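Local coordinates for protein multisubunit Na+/H+ antiporter, G subunit (Anoxybacillus flavithermus, PDB 6Z16) that probably takes part, as one membrane subunit of a multisubunit Mrp-type complex, in exchanging sodium ions for protons across the membrane, at residues L23-S27 / S47-I52. Numbering follows the deposited sequence.
Sequences LTLLS and STTLGI
Leu23 and Ser47 meet where two consecutive helices of a three-helix membrane subunit, 11-33 and 37-66, pack as an antiparallel hairpin; over these short segments the axes come within 7.9 Å, their N-to-C directions 162° apart, hence nearly antiparallel. The spacing is consistent with the small residues that line the seam, Thr24, Ser27, Ser47, Thr48 and Gly51. Ser47 directs its hydroxyl at the first helix: chi1 of -180° turns OG away from Ser47's own amide, and OG lies 2.7 Å from Leu23 O, the same carbonyl that accepts the helical bond from Ser27 N. Flanking this polar point, Leu23 reaches across with CG opposite its own N (chi1 -164°), and its CD2 comes 3.8 Å from Leu50 CG, the two side chains crossing at a slant. An alanine in place of Leu23 would remove everything beyond CB and is likely to leave Leu50 without this apolar neighbour and to open a gap beside Ser47 OG. On the next turn Ser27 CB rests 3.7 Å from Ser47 CB. Thr24 CG2 ends 3.7 Å from Thr48 OG1, and Thr24 OG1 sits 3.9 Å from Gly51 CA. Farther out, Asn72 of a neighbouring subunit packs on Leu23, Ser47 and Leu50, while Leu10 and Phe17 of another neighbouring subunit pack on Thr24 and Ser27, respectively. Within its own helix, Thr24 OG1 is hydrogen-bonded to Gly20 O.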
ATOM      1  N   LEU G  23     -33.899 -22.694  -7.238  1.00 51.84           N
ATOM      2  CA  LEU G  23     -33.032 -23.618  -6.526  1.00 54.17           C
ATOM      3  C   LEU G  23     -33.326 -23.616  -5.026  1.00 60.70           C
ATOM      4  O   LEU G  23     -33.199 -24.656  -4.363  1.00 62.18           O
ATOM      5  CB  LEU G  23     -31.594 -23.237  -6.846  1.00 66.08           C
ATOM      6  CG  LEU G  23     -30.420 -24.150  -6.583  1.00 67.25           C
ATOM      7  CD1 LEU G  23     -30.651 -25.444  -7.308  1.00 63.30           C
ATOM      8  CD2 LEU G  23     -29.227 -23.441  -7.169  1.00 68.38           C
ATOM      9  N   THR G  24     -33.796 -22.483  -4.490  1.00 67.91           N
ATOM     10  CA  THR G  24     -34.270 -22.462  -3.107  1.00 70.11           C
ATOM     11  C   THR G  24     -35.559 -23.272  -2.945  1.00 77.65           C
ATOM     12  O   THR G  24     -35.732 -23.990  -1.950  1.00 78.10           O
ATOM     13  CB  THR G  24     -34.480 -21.017  -2.660  1.00 61.97           C
ATOM     14  OG1 THR G  24     -33.287 -20.274  -2.916  1.00 62.47           O
ATOM     15  CG2 THR G  24     -34.760 -20.953  -1.175  1.00 58.44           C
ATOM     16  N   LEU G  25     -36.469 -23.178  -3.922  1.00 75.17           N
ATOM     17  CA  LEU G  25     -37.681 -24.001  -3.884  1.00 70.34           C
ATOM     18  C   LEU G  25     -37.363 -25.484  -4.013  1.00 59.30           C
ATOM     19  O   LEU G  25     -38.054 -26.326  -3.424  1.00 51.36           O
ATOM     20  CB  LEU G  25     -38.639 -23.581  -4.991  1.00 73.45           C
ATOM     21  CG  LEU G  25     -40.017 -24.237  -5.079  1.00 70.21           C
ATOM     22  CD1 LEU G  25     -40.831 -23.957  -3.831  1.00 63.43           C
ATOM     23  CD2 LEU G  25     -40.747 -23.739  -6.310  1.00 71.40           C
ATOM     24  N   LEU G  26     -36.319 -25.815  -4.770  1.00 67.78           N
ATOM     25  CA  LEU G  26     -35.840 -27.190  -4.834  1.00 68.29           C
ATOM     26  C   LEU G  26     -35.293 -27.652  -3.492  1.00 50.49           C
ATOM     27  O   LEU G  26     -35.497 -28.808  -3.098  1.00 47.20           O
ATOM     28  CB  LEU G  26     -34.779 -27.308  -5.919  1.00 78.24           C
ATOM     29  CG  LEU G  26     -34.110 -28.660  -6.108  1.00 80.86           C
ATOM     30  CD1 LEU G  26     -35.107 -29.723  -6.530  1.00 72.15           C
ATOM     31  CD2 LEU G  26     -33.036 -28.478  -7.134  1.00 84.23           C
ATOM     32  N   SER G  27     -34.609 -26.757  -2.771  1.00 54.02           N
ATOM     33  CA  SER G  27     -34.187 -27.066  -1.405  1.00 69.48           C
ATOM     34  C   SER G  27     -35.382 -27.325  -0.495  1.00 71.92           C
ATOM     35  O   SER G  27     -35.337 -28.207   0.368  1.00 68.10           O
ATOM     36  CB  SER G  27     -33.342 -25.926  -0.844  1.00 80.76           C
ATOM     37  OG  SER G  27     -32.997 -26.175   0.503  1.00 83.43           O
ATOM     38  N   SER G  47     -28.299 -26.916  -1.550  1.00 64.59           N
ATOM     39  CA  SER G  47     -29.164 -26.237  -2.500  1.00 67.63           C
ATOM     40  C   SER G  47     -29.537 -24.833  -2.046  1.00 65.01           C
ATOM     41  O   SER G  47     -29.507 -23.909  -2.867  1.00 74.14           O
ATOM     42  CB  SER G  47     -30.415 -27.064  -2.764  1.00 85.99           C
ATOM     43  OG  SER G  47     -31.247 -26.393  -3.692  1.00 91.91           O
ATOM     44  N   THR G  48     -29.865 -24.618  -0.762  1.00 67.81           N
ATOM     45  CA  THR G  48     -30.202 -23.249  -0.402  1.00 73.18           C
ATOM     46  C   THR G  48     -28.960 -22.379  -0.269  1.00 62.41           C
ATOM     47  O   THR G  48     -29.078 -21.166  -0.465  1.00 56.41           O
ATOM     48  CB  THR G  48     -31.064 -23.171   0.872  1.00 86.28           C
ATOM     49  OG1 THR G  48     -31.843 -21.972   0.819  1.00 88.04           O
ATOM     50  CG2 THR G  48     -30.229 -23.067   2.142  1.00 88.85           C
ATOM     51  N   THR G  49     -27.769 -22.971  -0.049  1.00 61.98           N
ATOM     52  CA  THR G  49     -26.538 -22.187  -0.086  1.00 60.02           C
ATOM     53  C   THR G  49     -26.281 -21.622  -1.482  1.00 61.66           C
ATOM     54  O   THR G  49     -26.075 -20.407  -1.648  1.00 61.95           O
ATOM     55  CB  THR G  49     -25.370 -23.055   0.380  1.00 59.26           C
ATOM     56  OG1 THR G  49     -25.614 -23.509   1.717  1.00 61.61           O
ATOM     57  CG2 THR G  49     -24.084 -22.281   0.360  1.00 57.92           C
ATOM     58  N   LEU G  50     -26.337 -22.482  -2.509  1.00 56.79           N
ATOM     59  CA  LEU G  50     -26.114 -21.969  -3.859  1.00 53.47           C
ATOM     60  C   LEU G  50     -27.264 -21.079  -4.331  1.00 51.91           C
ATOM     61  O   LEU G  50     -27.021 -20.099  -5.049  1.00 61.78           O
ATOM     62  CB  LEU G  50     -25.862 -23.113  -4.839  1.00 69.39           C
ATOM     63  CG  LEU G  50     -25.582 -22.712  -6.294  1.00 71.31           C
ATOM     64  CD1 LEU G  50     -24.386 -21.783  -6.378  1.00 57.71           C
ATOM     65  CD2 LEU G  50     -25.368 -23.917  -7.172  1.00 68.51           C
ATOM     66  N   GLY G  51     -28.496 -21.346  -3.882  1.00 42.33           N
ATOM     67  CA  GLY G  51     -29.611 -20.490  -4.257  1.00 42.08           C
ATOM     68  C   GLY G  51     -29.490 -19.079  -3.710  1.00 60.86           C
ATOM     69  O   GLY G  51     -29.690 -18.102  -4.442  1.00 62.11           O
ATOM     70  N   ILE G  52     -29.118 -18.951  -2.432  1.00 69.12           N
ATOM     71  CA  ILE G  52     -28.997 -17.616  -1.859  1.00 75.68           C
ATOM     72  C   ILE G  52     -27.785 -16.881  -2.426  1.00 78.07           C
ATOM     73  O   ILE G  52     -27.842 -15.658  -2.619  1.00 77.64           O
ATOM     74  CB  ILE G  52     -28.991 -17.683  -0.316  1.00 82.63           C
ATOM     75  CG1 ILE G  52     -29.097 -16.291   0.287  1.00 85.33           C
ATOM     76  CG2 ILE G  52     -27.747 -18.302   0.219  1.00 91.78           C
ATOM     77  CD1 ILE G  52     -30.314 -15.603  -0.109  1.00 95.22           C
TER